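Transketolase (Campylobacter jejuni, PDB 3M7I) is a thiamine diphosphate-dependent enzyme of the transketolase family, a homodimer that holds its cofactor and a magnesium ion where the two subunits meet. Local coordinates at residues 439-444 and 498-503; 370-375 and 415-420; 26-31 and 260-265; 153-158 and 183-188. All blocks are in the same frame, centred on the assembly; numbering follows the deposited sequence.

Interaction 1: 439-444 and 498-503; sequences FFIFTH and FVLSRQ. With RP5 (5-O-phosphono-beta-D-ribofuranose), chain E.
Ile-441 pairs with Phe-498 and Phe-442 with Val-499 in a parallel beta ladder joining strands 439-443 and 496-499, neighbours within the parallel sheet of the pyrimidine-binding domain, and just past the strand ends the same two segments grip a phosphate. Three backbone bonds carry the ladder: Phe-498 N to Phe-440 O, Phe-442 N to Phe-498 O, and Leu-500 N to Phe-442 O, so Phe-442 both donates and accepts. On one face of the sheet Ile-441 reaches two partners with two branches, CD1 lying 3.8 Å from CD2 of Phe-498 and CG2 lying 3.7 Å from CD1 of Leu-500. Trp-486 of helix 479-491 stacks on the Phe-498 ring. On the other face, Phe-442 and Val-499 lie beside Phe-418.

Beyond the strands the two backbones stay close while His-444 and Arg-502 take over. CB of Arg-502 sits 3.9 Å from the centroid of the His-444 ring, only 6° off the ring normal, a CH-pi contact over the face. The rotation of the imidazole is fixed from both ends: ND1 donates to OG1 of Thr-443, and NE2 donates to phosphate oxygen O2X of 5-O-phosphono-beta-D-ribofuranose at 2.7 Å. With CG anti to the backbone N (chi1 180°) and the chain extended, Arg-502 brings its NE to that same oxygen O2X, also at 2.7 Å, while its NH1 donates to O3X at 2.8 Å.

Interaction 2: 370-375 and 415-420; sequences PSNKTE and ATFFIF. With TPP (thiamine diphosphate), chain B; RP5 (5-O-phosphono-beta-D-ribofuranose), chain E.
Ser-371 meets the ring of Phe-417 at its edge, with OG in the ring plane and 3.3 Å from CE1. The same hydroxyl donates to O1X of 5-O-phosphono-beta-D-ribofuranose at 2.7 Å; its chi1 of -178°, which sets OG opposite the backbone N, carries it to the phosphate. Next to it the amide of Asn-372 stands almost upright against the Phe-417 ring, the two planes 83° apart, and its OD1 lies 3.5 Å from CD1 of that ring. The other end of the amide, ND2, rests against the backbone of Ala-415 and Thr-416 without bonding across the contact. CG2 of Thr-374 and CB of Ala-415 close the far end at 3.6 Å.

These residues pack the C-terminal end of short helix 369-372, where Lys-373 turns out of the helix with positive phi, against the last residues of strand 411-417 in the parallel sheet of the pyrimidine-binding domain. A turn follows that strand, and in it Phe-420 lays one face of its ring over the aminopyrimidine of thiamine diphosphate, with CZ 3.4 Å from N3', while CG2 of Ile-419 covers the opposite face.

In the second shell, Asn-372 OD1 is hydrogen-bonded to Thr-443 OG1, which holds the amide in its setting. Arg-344 NH1 is hydrogen-bonded to Ser-371 O and to 5-O-phosphono-beta-D-ribofuranose. The same cofactor molecule is also held by Gly-156 N and Asn-185 ND2 of the second subunit.

Interaction 3: 26-31 and 260-265; sequences KANSGH and GAPLGE. With RP5 (5-O-phosphono-beta-D-ribofuranose), chain C.
His-31 and Gly-260 meet obliquely, CD2 of the imidazole lying 3.7 Å from the glycine CA. In His-31 CG lies anti to the carbonyl carbon (chi1 -57°), which swings the ring back to Gly-260 although CB points away; an edge of the ring faces the sugar of 5-O-phosphono-beta-D-ribofuranose. The model places NE2 improbably near that sugar, so details of their approach are doubtful. At the other end Asn-28 and Pro-262 cross at about a right angle: OD1 of the asparagine touches CG of the proline at 3.6 Å.

Between these two pairs the contact is mainly backbone. Gly-30 O lies 3.2 Å from Gly-260 C, and no direct hydrogen bond joins the segments. A water does the bridging instead, accepting from Gly-30 N at 2.9 Å and donating to Gly-260 O at 2.8 Å. Asn-28, with positive phi, is the C-prime residue of a Schellman motif that ends helix 6-27, and two residues on, Gly-30 has a phi of 125°, suited to glycine.

His-31 also meets the rings of His-70 and His-259 edge-to-face, which puts this turn in the wall of the ligand site. From the second subunit, Asp-452 packs on His-31. Pro-262 lies on Val-24 and Gln-25 of helix 6-27, so the loop after strand 237-242 runs along that helix end to Gly-264, at the N-cap of helix 265-275; Gly-264 N is hydrogen-bonded to Gln-25 OE1.

Interaction 4: 153-158 and 183-188; sequences CGDGDL and DSNNIS. With MG (magnesium ion), chain D; TPP (thiamine diphosphate), chain F.
Asp-155 and Asn-185 converge on a magnesium ion, and the contact is tightest there. Asp-155 OD2 and Asn-185 OD1 each bind the metal at 2.2 Å, with the carboxylate and amide planes 45° apart; the two oxygens come within 3.1 Å of each other, a closeness the cation between them makes tolerable. Ile-187 O, the diphosphate oxygens O2A and O2B of thiamine diphosphate and a water complete six ligands. That water also accepts from Asp-155 N and donates to Asp-183 O at 2.8 Å, tying both segments to the ion.

Gly-154, Asp-155 and Gly-156 form the GDG signature of thiamine diphosphate enzymes, just after strand 149-153, and Asn-185 is probably the asparagine that closes this motif. Asn-185 OD1 also accepts from Ile-187 N in an Asx turn, while ND2 donates to O2B of the diphosphate at 2.8 Å. Its CG sits between the backbone N and the carbonyl carbon (chi1 66°), which aims the amide at the site. Gly-156 N donates to O1A of the other phosphate at 2.9 Å. Behind the site, Asp-183 N bonds Cys-153 O, continuing the pairing of strands 149-153 and 178-184.

The side of Ser-184 and Asn-186 is looser and more open to solvent. There Asp-155 OD1, which is also hydrogen-bonded to Tyr-182 OH, meets Ser-184 OG and Asn-186 N through a second water, 2.7 Å from OD1.

Along the chain, interaction 3 brings together segments 229 residues apart, with both segments of interaction 4 lying between them; interaction 2 and then interaction 1 follow. Interactions 3 and 4 belong to the thiamine diphosphate-binding domain, their centres about 20 Å apart. Interactions 1 and 2 lie in the pyrimidine-binding domain, their centres about 7 Å apart, and share a sheet in which strands 411-417 and 439-443 are neighbours. The centres of interactions 1 and 3 are about 46 Å apart, on opposite sides of the chain's centre. The two pairs line different copies of the ligand site, each holding its own cofactor and sugar phosphate and completed by the second subunit, as expected for a transketolase dimer.

Interaction 1: 439-444 and 498-503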
# COMPACT_ATOMS: atom_id res chain seq x y z
N PHE A 439 -4.04 12.14 12.18
CA PHE A 439 -2.60 12.36 12.42
C PHE A 439 -1.87 11.01 12.23
O PHE A 439 -2.27 9.97 12.82
CB PHE A 439 -2.38 12.98 13.81
CG PHE A 439 -3.23 14.18 14.05
CD1 PHE A 439 -2.99 15.37 13.31
CD2 PHE A 439 -4.30 14.15 14.93
CE1 PHE A 439 -3.82 16.45 13.47
CE2 PHE A 439 -5.13 15.23 15.08
CZ PHE A 439 -4.91 16.40 14.31
N PHE A 440 -0.81 11.03 11.44
CA PHE A 440 -0.03 9.84 11.09
C PHE A 440 1.30 9.90 11.76
O PHE A 440 2.03 10.87 11.59
CB PHE A 440 0.11 9.74 9.54
CG PHE A 440 -1.20 9.40 8.84
CD1 PHE A 440 -1.52 8.10 8.55
CD2 PHE A 440 -2.12 10.40 8.58
CE1 PHE A 440 -2.75 7.82 7.93
CE2 PHE A 440 -3.34 10.14 7.98
CZ PHE A 440 -3.62 8.84 7.63
N ILE A 441 1.58 8.91 12.59
CA ILE A 441 2.84 8.87 13.33
C ILE A 441 3.78 7.79 12.74
O ILE A 441 3.53 6.60 12.76
CB ILE A 441 2.56 8.57 14.85
CG1 ILE A 441 1.44 9.47 15.40
CG2 ILE A 441 3.84 8.55 15.64
CD1 ILE A 441 1.71 10.93 15.25
N PHE A 442 4.89 8.26 12.15
CA PHE A 442 5.80 7.41 11.44
C PHE A 442 7.23 7.54 12.06
O PHE A 442 7.99 8.50 11.77
CB PHE A 442 5.90 7.82 9.95
CG PHE A 442 4.61 7.69 9.17
CD1 PHE A 442 3.70 6.69 9.40
CD2 PHE A 442 4.32 8.64 8.19
CE1 PHE A 442 2.54 6.60 8.62
CE2 PHE A 442 3.16 8.55 7.40
CZ PHE A 442 2.26 7.54 7.67
N THR A 443 7.59 6.54 12.82
CA THR A 443 8.93 6.46 13.44
C THR A 443 9.94 5.76 12.57
O THR A 443 9.64 5.21 11.52
CB THR A 443 8.86 5.91 14.89
OG1 THR A 443 8.70 4.47 14.89
CG2 THR A 443 7.74 6.68 15.71
N HIS A 444 11.20 5.72 13.01
CA HIS A 444 12.20 4.92 12.31
C HIS A 444 12.39 5.45 10.88
O HIS A 444 12.35 4.75 9.89
CB HIS A 444 11.84 3.43 12.38
CG HIS A 444 11.94 2.87 13.77
ND1 HIS A 444 11.19 3.36 14.84
CD2 HIS A 444 12.64 1.81 14.24
CE1 HIS A 444 11.51 2.66 15.92
NE2 HIS A 444 12.37 1.71 15.58
N PHE A 498 3.92 12.82 10.99
CA PHE A 498 5.07 13.11 11.79
C PHE A 498 6.14 12.05 11.51
O PHE A 498 5.93 10.84 11.74
CB PHE A 498 4.73 13.21 13.28
CG PHE A 498 3.76 14.28 13.59
CD1 PHE A 498 4.20 15.53 14.01
CD2 PHE A 498 2.39 14.11 13.35
CE1 PHE A 498 3.30 16.55 14.29
CE2 PHE A 498 1.50 15.11 13.65
CZ PHE A 498 1.96 16.36 14.06
N VAL A 499 7.30 12.49 11.05
CA VAL A 499 8.34 11.59 10.59
C VAL A 499 9.44 11.72 11.62
O VAL A 499 10.06 12.76 11.73
CB VAL A 499 8.83 11.96 9.18
CG1 VAL A 499 10.04 11.12 8.76
CG2 VAL A 499 7.65 11.85 8.16
N LEU A 500 9.66 10.65 12.34
CA LEU A 500 10.38 10.65 13.62
C LEU A 500 11.54 9.64 13.67
O LEU A 500 11.51 8.62 13.05
CB LEU A 500 9.35 10.35 14.75
CG LEU A 500 8.12 11.24 14.70
CD1 LEU A 500 6.95 10.62 15.57
CD2 LEU A 500 8.54 12.62 15.10
N SER A 501 12.61 9.96 14.41
CA SER A 501 13.78 9.13 14.46
C SER A 501 13.73 8.01 15.49
O SER A 501 13.13 8.21 16.56
CB SER A 501 15.02 9.94 14.83
OG SER A 501 14.94 10.46 16.16
N ARG A 502 14.42 6.93 15.20
CA ARG A 502 14.70 5.89 16.22
C ARG A 502 15.78 6.39 17.14
O ARG A 502 15.69 6.24 18.36
CB ARG A 502 15.15 4.62 15.55
CG ARG A 502 15.48 3.46 16.51
CD ARG A 502 16.05 2.27 15.78
NE ARG A 502 16.07 1.08 16.61
CZ ARG A 502 17.15 0.46 17.06
NH1 ARG A 502 16.99 -0.62 17.85
NH2 ARG A 502 18.37 0.86 16.71
N GLN A 503 16.79 7.04 16.56
CA GLN A 503 17.99 7.36 17.31
C GLN A 503 17.92 8.75 17.94
O GLN A 503 17.20 9.66 17.50
CB GLN A 503 19.23 7.27 16.41
CG GLN A 503 19.41 8.50 15.46
CD GLN A 503 18.62 8.47 14.12
OE1 GLN A 503 18.92 9.28 13.19
NE2 GLN A 503 17.67 7.54 13.97
C1 RP5 E . 11.62 -4.91 14.46
O4 RP5 E . 11.57 -3.60 14.94
C2 RP5 E . 11.56 -5.80 15.68
O2 RP5 E . 10.26 -6.36 15.72
C3 RP5 E . 11.99 -4.93 16.85
O3 RP5 E . 11.24 -5.11 18.04
C4 RP5 E . 11.73 -3.55 16.33
C5 RP5 E . 12.91 -2.67 16.62
O5 RP5 E . 12.83 -2.33 18.00
P' RP5 E . 13.33 -0.88 18.30
O1X RP5 E . 12.35 -0.04 19.07
O2X RP5 E . 13.71 -0.31 16.82
O3X RP5 E . 14.62 -0.86 19.28
O1 RP5 E . 12.86 -5.14 13.81

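Interaction 2: 370-375 and 415-420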
# COMPACT_ATOMS: atom_id res chain seq x y z
N PRO A 370 5.21 -0.08 21.68
CA PRO A 370 6.46 0.04 22.40
C PRO A 370 7.67 0.62 21.61
O PRO A 370 8.56 1.16 22.25
CB PRO A 370 6.73 -1.38 22.89
CG PRO A 370 5.52 -2.11 22.79
CD PRO A 370 4.67 -1.44 21.75
N SER A 371 7.72 0.48 20.26
CA SER A 371 8.81 0.93 19.45
C SER A 371 8.47 2.32 18.87
O SER A 371 9.34 3.23 18.75
CB SER A 371 9.04 -0.10 18.37
OG SER A 371 10.11 0.26 17.59
N ASN A 372 7.20 2.55 18.55
CA ASN A 372 6.74 3.89 18.08
C ASN A 372 6.62 4.88 19.24
O ASN A 372 6.57 6.07 19.03
CB ASN A 372 5.36 3.84 17.38
CG ASN A 372 5.37 3.08 16.02
OD1 ASN A 372 6.43 2.89 15.31
ND2 ASN A 372 4.17 2.53 15.70
N LYS A 373 6.59 4.36 20.48
CA LYS A 373 6.42 5.19 21.65
C LYS A 373 5.06 5.90 21.67
O LYS A 373 4.97 7.00 22.07
CB LYS A 373 7.59 6.18 21.81
CG LYS A 373 8.98 5.53 21.77
CD LYS A 373 9.13 4.43 22.86
CE LYS A 373 10.55 3.83 23.00
NZ LYS A 373 11.44 4.77 23.65
N THR A 374 3.97 5.18 21.36
CA THR A 374 2.67 5.79 21.25
C THR A 374 1.70 5.35 22.36
O THR A 374 0.55 5.78 22.41
CB THR A 374 2.07 5.41 19.84
OG1 THR A 374 2.03 4.00 19.69
CG2 THR A 374 2.91 6.04 18.73
N GLU A 375 2.17 4.54 23.32
CA GLU A 375 1.28 4.11 24.38
C GLU A 375 0.85 5.36 25.18
O GLU A 375 1.66 6.22 25.55
CB GLU A 375 1.96 3.12 25.36
CG GLU A 375 0.90 2.45 26.31
CD GLU A 375 1.50 1.55 27.41
OE1 GLU A 375 2.71 1.22 27.33
OE2 GLU A 375 0.77 1.19 28.37
N ALA A 415 -0.28 4.92 13.91
CA ALA A 415 1.17 4.75 14.06
C ALA A 415 1.72 3.45 13.54
O ALA A 415 1.17 2.35 13.75
CB ALA A 415 1.57 4.97 15.59
N THR A 416 2.88 3.60 12.87
CA THR A 416 3.73 2.52 12.42
C THR A 416 5.16 3.08 12.10
O THR A 416 5.37 4.29 12.26
CB THR A 416 3.13 1.74 11.23
OG1 THR A 416 3.91 0.58 10.98
CG2 THR A 416 2.91 2.68 9.99
N PHE A 417 6.06 2.18 11.67
CA PHE A 417 7.39 2.59 11.13
C PHE A 417 7.14 3.30 9.79
O PHE A 417 6.23 2.96 9.01
CB PHE A 417 8.33 1.44 10.87
CG PHE A 417 8.78 0.68 12.09
CD1 PHE A 417 8.86 1.31 13.33
CD2 PHE A 417 9.13 -0.61 11.97
CE1 PHE A 417 9.29 0.58 14.43
CE2 PHE A 417 9.57 -1.35 13.11
CZ PHE A 417 9.66 -0.72 14.28
N PHE A 418 7.92 4.33 9.50
CA PHE A 418 7.69 5.05 8.26
C PHE A 418 7.78 4.17 7.03
O PHE A 418 7.03 4.44 6.05
CB PHE A 418 8.76 6.18 8.18
CG PHE A 418 8.56 7.22 7.09
CD1 PHE A 418 7.34 7.63 6.65
CD2 PHE A 418 9.68 7.93 6.66
CE1 PHE A 418 7.20 8.63 5.72
CE2 PHE A 418 9.55 8.98 5.77
CZ PHE A 418 8.31 9.35 5.32
N ILE A 419 8.63 3.12 7.05
CA ILE A 419 8.71 2.24 5.92
C ILE A 419 7.34 1.59 5.67
O ILE A 419 6.95 1.39 4.52
CB ILE A 419 9.85 1.19 6.01
CG1 ILE A 419 10.00 0.45 4.69
CG2 ILE A 419 9.60 0.24 7.19
CD1 ILE A 419 10.12 1.25 3.45
N PHE A 420 6.61 1.26 6.72
CA PHE A 420 5.32 0.62 6.54
C PHE A 420 4.15 1.61 6.39
O PHE A 420 3.00 1.17 6.30
CB PHE A 420 5.11 -0.44 7.64
CG PHE A 420 6.25 -1.42 7.73
CD1 PHE A 420 6.74 -2.03 6.65
CD2 PHE A 420 6.82 -1.73 8.96
CE1 PHE A 420 7.85 -2.97 6.71
CE2 PHE A 420 7.91 -2.63 9.04
CZ PHE A 420 8.41 -3.23 7.91
N1' TPP B . 4.55 -4.30 9.75
C2' TPP B . 5.01 -5.00 8.73
CM2 TPP B . 4.27 -5.04 7.41
N3' TPP B . 6.19 -5.60 8.83
C4' TPP B . 6.94 -5.55 9.93
N4' TPP B . 8.10 -6.19 9.92
C5' TPP B . 6.43 -4.84 11.11
C6' TPP B . 5.22 -4.23 10.91
C7' TPP B . 7.18 -4.71 12.41
N3 TPP B . 7.30 -6.00 13.04
C2 TPP B . 8.37 -6.80 13.05
S1 TPP B . 8.10 -8.36 13.81
C5 TPP B . 6.51 -7.79 14.24
C4 TPP B . 6.24 -6.53 13.69
CM4 TPP B . 4.89 -5.89 13.92
C6 TPP B . 5.49 -8.56 15.02
C7 TPP B . 5.96 -9.93 15.26
O7 TPP B . 4.82 -10.66 15.58
PA TPP B . 4.93 -12.18 15.29
O1A TPP B . 4.82 -12.49 13.84
O2A TPP B . 3.86 -12.76 16.16
O3A TPP B . 6.45 -12.56 15.66
PB TPP B . 6.96 -13.19 17.06
O1B TPP B . 8.43 -13.26 16.87
O2B TPP B . 6.13 -14.46 17.28
O3B TPP B . 6.68 -12.16 18.11
C1 RP5 E . 11.62 -4.91 14.46
O4 RP5 E . 11.57 -3.60 14.94
C2 RP5 E . 11.56 -5.80 15.68
O2 RP5 E . 10.26 -6.36 15.72
C3 RP5 E . 11.99 -4.93 16.85
O3 RP5 E . 11.24 -5.11 18.04
C4 RP5 E . 11.73 -3.55 16.33
C5 RP5 E . 12.91 -2.67 16.62
O5 RP5 E . 12.83 -2.33 18.00
P' RP5 E . 13.33 -0.88 18.30
O1X RP5 E . 12.35 -0.04 19.07
O2X RP5 E . 13.71 -0.31 16.82
O3X RP5 E . 14.62 -0.86 19.28
O1 RP5 E . 12.86 -5.14 13.81

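Interaction 3: 26-31 and 260-265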
# COMPACT_ATOMS: atom_id res chain seq x y z
N LYS A 26 -26.86 9.96 -19.66
CA LYS A 26 -26.72 11.38 -20.04
C LYS A 26 -25.25 11.79 -19.98
O LYS A 26 -24.77 12.55 -20.81
CB LYS A 26 -27.53 12.27 -19.09
CG LYS A 26 -27.54 13.75 -19.46
CD LYS A 26 -28.58 14.55 -18.71
CE LYS A 26 -28.65 15.98 -19.28
NZ LYS A 26 -27.44 16.72 -18.82
N ALA A 27 -24.55 11.31 -18.95
CA ALA A 27 -23.10 11.47 -18.85
C ALA A 27 -22.27 10.71 -19.90
O ALA A 27 -21.06 11.03 -20.14
CB ALA A 27 -22.61 11.03 -17.37
N ASN A 28 -22.87 9.68 -20.52
CA ASN A 28 -22.15 8.75 -21.36
C ASN A 28 -20.95 8.16 -20.62
O ASN A 28 -19.91 7.91 -21.19
CB ASN A 28 -21.72 9.37 -22.70
CG ASN A 28 -21.51 8.33 -23.77
OD1 ASN A 28 -22.12 7.23 -23.72
ND2 ASN A 28 -20.65 8.63 -24.72
N SER A 29 -21.15 7.95 -19.32
CA SER A 29 -20.07 7.48 -18.48
C SER A 29 -20.64 7.00 -17.17
O SER A 29 -21.55 7.58 -16.61
CB SER A 29 -19.09 8.64 -18.22
OG SER A 29 -18.03 8.26 -17.39
N GLY A 30 -20.06 5.93 -16.64
CA GLY A 30 -20.48 5.45 -15.33
C GLY A 30 -20.92 4.01 -15.28
O GLY A 30 -20.67 3.25 -16.25
N HIS A 31 -21.48 3.65 -14.15
CA HIS A 31 -21.66 2.25 -13.75
C HIS A 31 -23.10 2.03 -13.48
O HIS A 31 -23.57 2.40 -12.44
CB HIS A 31 -20.82 1.95 -12.54
CG HIS A 31 -19.36 2.22 -12.73
ND1 HIS A 31 -18.82 3.50 -12.63
CD2 HIS A 31 -18.32 1.38 -12.94
CE1 HIS A 31 -17.52 3.43 -12.83
NE2 HIS A 31 -17.17 2.16 -13.01
N GLY A 260 -19.71 -1.24 -16.18
CA GLY A 260 -18.89 -0.03 -16.34
C GLY A 260 -19.09 0.81 -17.58
O GLY A 260 -18.25 1.67 -17.88
N ALA A 261 -20.24 0.67 -18.21
CA ALA A 261 -20.55 1.46 -19.42
C ALA A 261 -22.05 1.65 -19.49
O ALA A 261 -22.79 0.83 -18.94
CB ALA A 261 -20.01 0.75 -20.70
N PRO A 262 -22.51 2.73 -20.12
CA PRO A 262 -23.93 3.01 -20.21
C PRO A 262 -24.72 1.83 -20.77
O PRO A 262 -24.19 1.07 -21.62
CB PRO A 262 -23.97 4.15 -21.18
CG PRO A 262 -22.67 4.86 -21.00
CD PRO A 262 -21.68 3.81 -20.72
N LEU A 263 -25.96 1.68 -20.32
CA LEU A 263 -26.79 0.56 -20.82
C LEU A 263 -27.23 0.73 -22.27
O LEU A 263 -27.45 -0.28 -22.98
CB LEU A 263 -28.00 0.36 -19.96
CG LEU A 263 -27.92 0.12 -18.47
CD1 LEU A 263 -29.28 0.26 -17.88
CD2 LEU A 263 -27.29 -1.30 -18.22
N GLY A 264 -27.32 1.97 -22.72
CA GLY A 264 -27.72 2.26 -24.12
C GLY A 264 -29.18 2.68 -24.11
O GLY A 264 -29.98 2.18 -23.33
N GLU A 265 -29.55 3.57 -25.02
CA GLU A 265 -30.94 4.12 -25.05
C GLU A 265 -32.03 3.05 -25.26
O GLU A 265 -33.09 3.12 -24.64
CB GLU A 265 -31.06 5.22 -26.10
CG GLU A 265 -30.32 6.52 -25.68
CD GLU A 265 -30.28 7.61 -26.77
OE1 GLU A 265 -30.90 7.45 -27.87
OE2 GLU A 265 -29.62 8.65 -26.53
C1 RP5 C . -13.78 1.84 -13.23
O4 RP5 C . -12.81 1.84 -14.23
C2 RP5 C . -14.93 1.01 -13.76
O2 RP5 C . -14.89 -0.23 -13.08
C3 RP5 C . -14.76 0.98 -15.27
O3 RP5 C . -15.01 -0.26 -15.89
C4 RP5 C . -13.30 1.31 -15.43
C5 RP5 C . -13.13 2.35 -16.49
O5 RP5 C . -13.28 1.69 -17.74
P' RP5 C . -12.35 2.27 -18.86
O1X RP5 C . -11.51 1.25 -19.55
O2X RP5 C . -11.52 3.44 -18.07
O3X RP5 C . -13.19 2.90 -20.09
O1 RP5 C . -14.25 3.16 -13.02
O HOH W 1 -17.88 4.39 -17.70

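Interaction 4: 153-158 and 183-188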
# COMPACT_ATOMS: atom_id res chain seq x y z
N CYS A 153 -21.34 -3.58 0.04
CA CYS A 153 -20.07 -3.91 -0.64
C CYS A 153 -20.29 -4.90 -1.77
O CYS A 153 -21.38 -5.43 -1.95
CB CYS A 153 -19.00 -4.36 0.36
SG CYS A 153 -19.37 -6.02 1.01
N GLY A 154 -19.27 -5.10 -2.59
CA GLY A 154 -19.35 -6.01 -3.71
C GLY A 154 -18.24 -7.04 -3.66
O GLY A 154 -17.48 -7.06 -2.70
N ASP A 155 -18.13 -7.83 -4.71
CA ASP A 155 -17.08 -8.84 -4.82
C ASP A 155 -15.70 -8.23 -4.66
O ASP A 155 -14.79 -8.80 -4.05
CB ASP A 155 -17.17 -9.54 -6.16
CG ASP A 155 -18.51 -10.28 -6.32
OD1 ASP A 155 -18.75 -11.18 -5.49
OD2 ASP A 155 -19.29 -9.95 -7.19
N GLY A 156 -15.56 -7.05 -5.24
CA GLY A 156 -14.24 -6.46 -5.28
C GLY A 156 -13.79 -6.09 -3.90
O GLY A 156 -12.58 -6.20 -3.56
N ASP A 157 -14.71 -5.55 -3.11
CA ASP A 157 -14.33 -5.13 -1.78
C ASP A 157 -13.83 -6.33 -0.95
O ASP A 157 -12.90 -6.25 -0.14
CB ASP A 157 -15.50 -4.51 -1.02
CG ASP A 157 -16.01 -3.24 -1.67
OD1 ASP A 157 -15.26 -2.23 -1.55
OD2 ASP A 157 -17.13 -3.29 -2.27
N LEU A 158 -14.54 -7.44 -1.05
CA LEU A 158 -14.21 -8.58 -0.22
C LEU A 158 -12.98 -9.36 -0.67
O LEU A 158 -12.54 -10.23 0.03
CB LEU A 158 -15.43 -9.52 -0.18
CG LEU A 158 -16.60 -8.93 0.60
CD1 LEU A 158 -17.61 -10.04 0.93
CD2 LEU A 158 -16.25 -8.19 1.89
N ASP A 183 -23.30 -7.54 -1.91
CA ASP A 183 -23.89 -7.70 -3.22
C ASP A 183 -23.22 -8.83 -4.00
O ASP A 183 -22.29 -8.61 -4.77
CB ASP A 183 -23.74 -6.37 -4.00
CG ASP A 183 -24.55 -6.34 -5.25
OD1 ASP A 183 -25.49 -7.15 -5.33
OD2 ASP A 183 -24.27 -5.48 -6.14
N SER A 184 -23.71 -10.05 -3.81
CA SER A 184 -23.13 -11.21 -4.43
C SER A 184 -23.79 -11.47 -5.81
O SER A 184 -24.80 -12.19 -5.91
CB SER A 184 -23.26 -12.45 -3.51
OG SER A 184 -22.56 -13.54 -4.06
N ASN A 185 -23.27 -10.85 -6.86
CA ASN A 185 -23.81 -10.97 -8.23
C ASN A 185 -22.98 -11.84 -9.20
O ASN A 185 -23.29 -11.99 -10.39
CB ASN A 185 -24.11 -9.57 -8.76
CG ASN A 185 -22.88 -8.72 -8.95
OD1 ASN A 185 -21.72 -9.20 -8.88
ND2 ASN A 185 -23.11 -7.41 -9.16
N ASN A 186 -21.89 -12.41 -8.67
CA ASN A 186 -20.98 -13.26 -9.40
C ASN A 186 -20.33 -12.64 -10.64
O ASN A 186 -19.85 -13.36 -11.47
CB ASN A 186 -21.70 -14.60 -9.75
CG ASN A 186 -20.76 -15.66 -10.29
OD1 ASN A 186 -20.80 -16.01 -11.48
ND2 ASN A 186 -19.89 -16.19 -9.42
N ILE A 187 -20.28 -11.30 -10.70
CA ILE A 187 -19.73 -10.61 -11.83
C ILE A 187 -18.77 -9.51 -11.36
O ILE A 187 -19.09 -8.81 -10.37
CB ILE A 187 -20.84 -9.97 -12.63
CG1 ILE A 187 -21.71 -11.06 -13.29
CG2 ILE A 187 -20.27 -8.92 -13.67
CD1 ILE A 187 -21.09 -11.78 -14.37
N SER A 188 -17.61 -9.48 -12.01
CA SER A 188 -16.60 -8.35 -11.88
C SER A 188 -16.21 -7.93 -13.26
O SER A 188 -16.85 -8.32 -14.21
CB SER A 188 -15.39 -8.77 -10.98
OG SER A 188 -14.54 -9.69 -11.63
MG MG D . -19.82 -8.20 -8.43
N1' TPP F . -8.80 -1.76 -7.33
C2' TPP F . -9.23 -1.02 -6.32
CM2 TPP F . -8.53 -1.02 -4.98
N3' TPP F . -10.26 -0.19 -6.51
C4' TPP F . -10.89 -0.08 -7.68
N4' TPP F . -11.90 0.78 -7.75
C5' TPP F . -10.48 -0.93 -8.79
C6' TPP F . -9.41 -1.74 -8.52
C7' TPP F . -11.12 -0.90 -10.16
N3 TPP F . -12.48 -1.38 -10.09
C2 TPP F . -13.59 -0.64 -10.07
S1 TPP F . -15.06 -1.56 -9.84
C5 TPP F . -14.09 -3.00 -9.91
C4 TPP F . -12.72 -2.70 -10.00
CM4 TPP F . -11.71 -3.82 -10.04
C6 TPP F . -14.60 -4.41 -9.83
C7 TPP F . -16.03 -4.41 -9.52
O7 TPP F . -16.30 -5.68 -9.03
PA TPP F . -17.54 -5.77 -8.10
O1A TPP F . -17.26 -5.23 -6.74
O2A TPP F . -17.89 -7.22 -8.16
O3A TPP F . -18.60 -4.74 -8.74
PB TPP F . -19.82 -5.12 -9.72
O1B TPP F . -20.40 -3.78 -10.04
O2B TPP F . -20.64 -6.20 -9.01
O3B TPP F . -19.18 -5.64 -10.98
O HOH W 2 -20.58 -7.40 -6.62
O HOH W 3 -20.66 -12.99 -6.08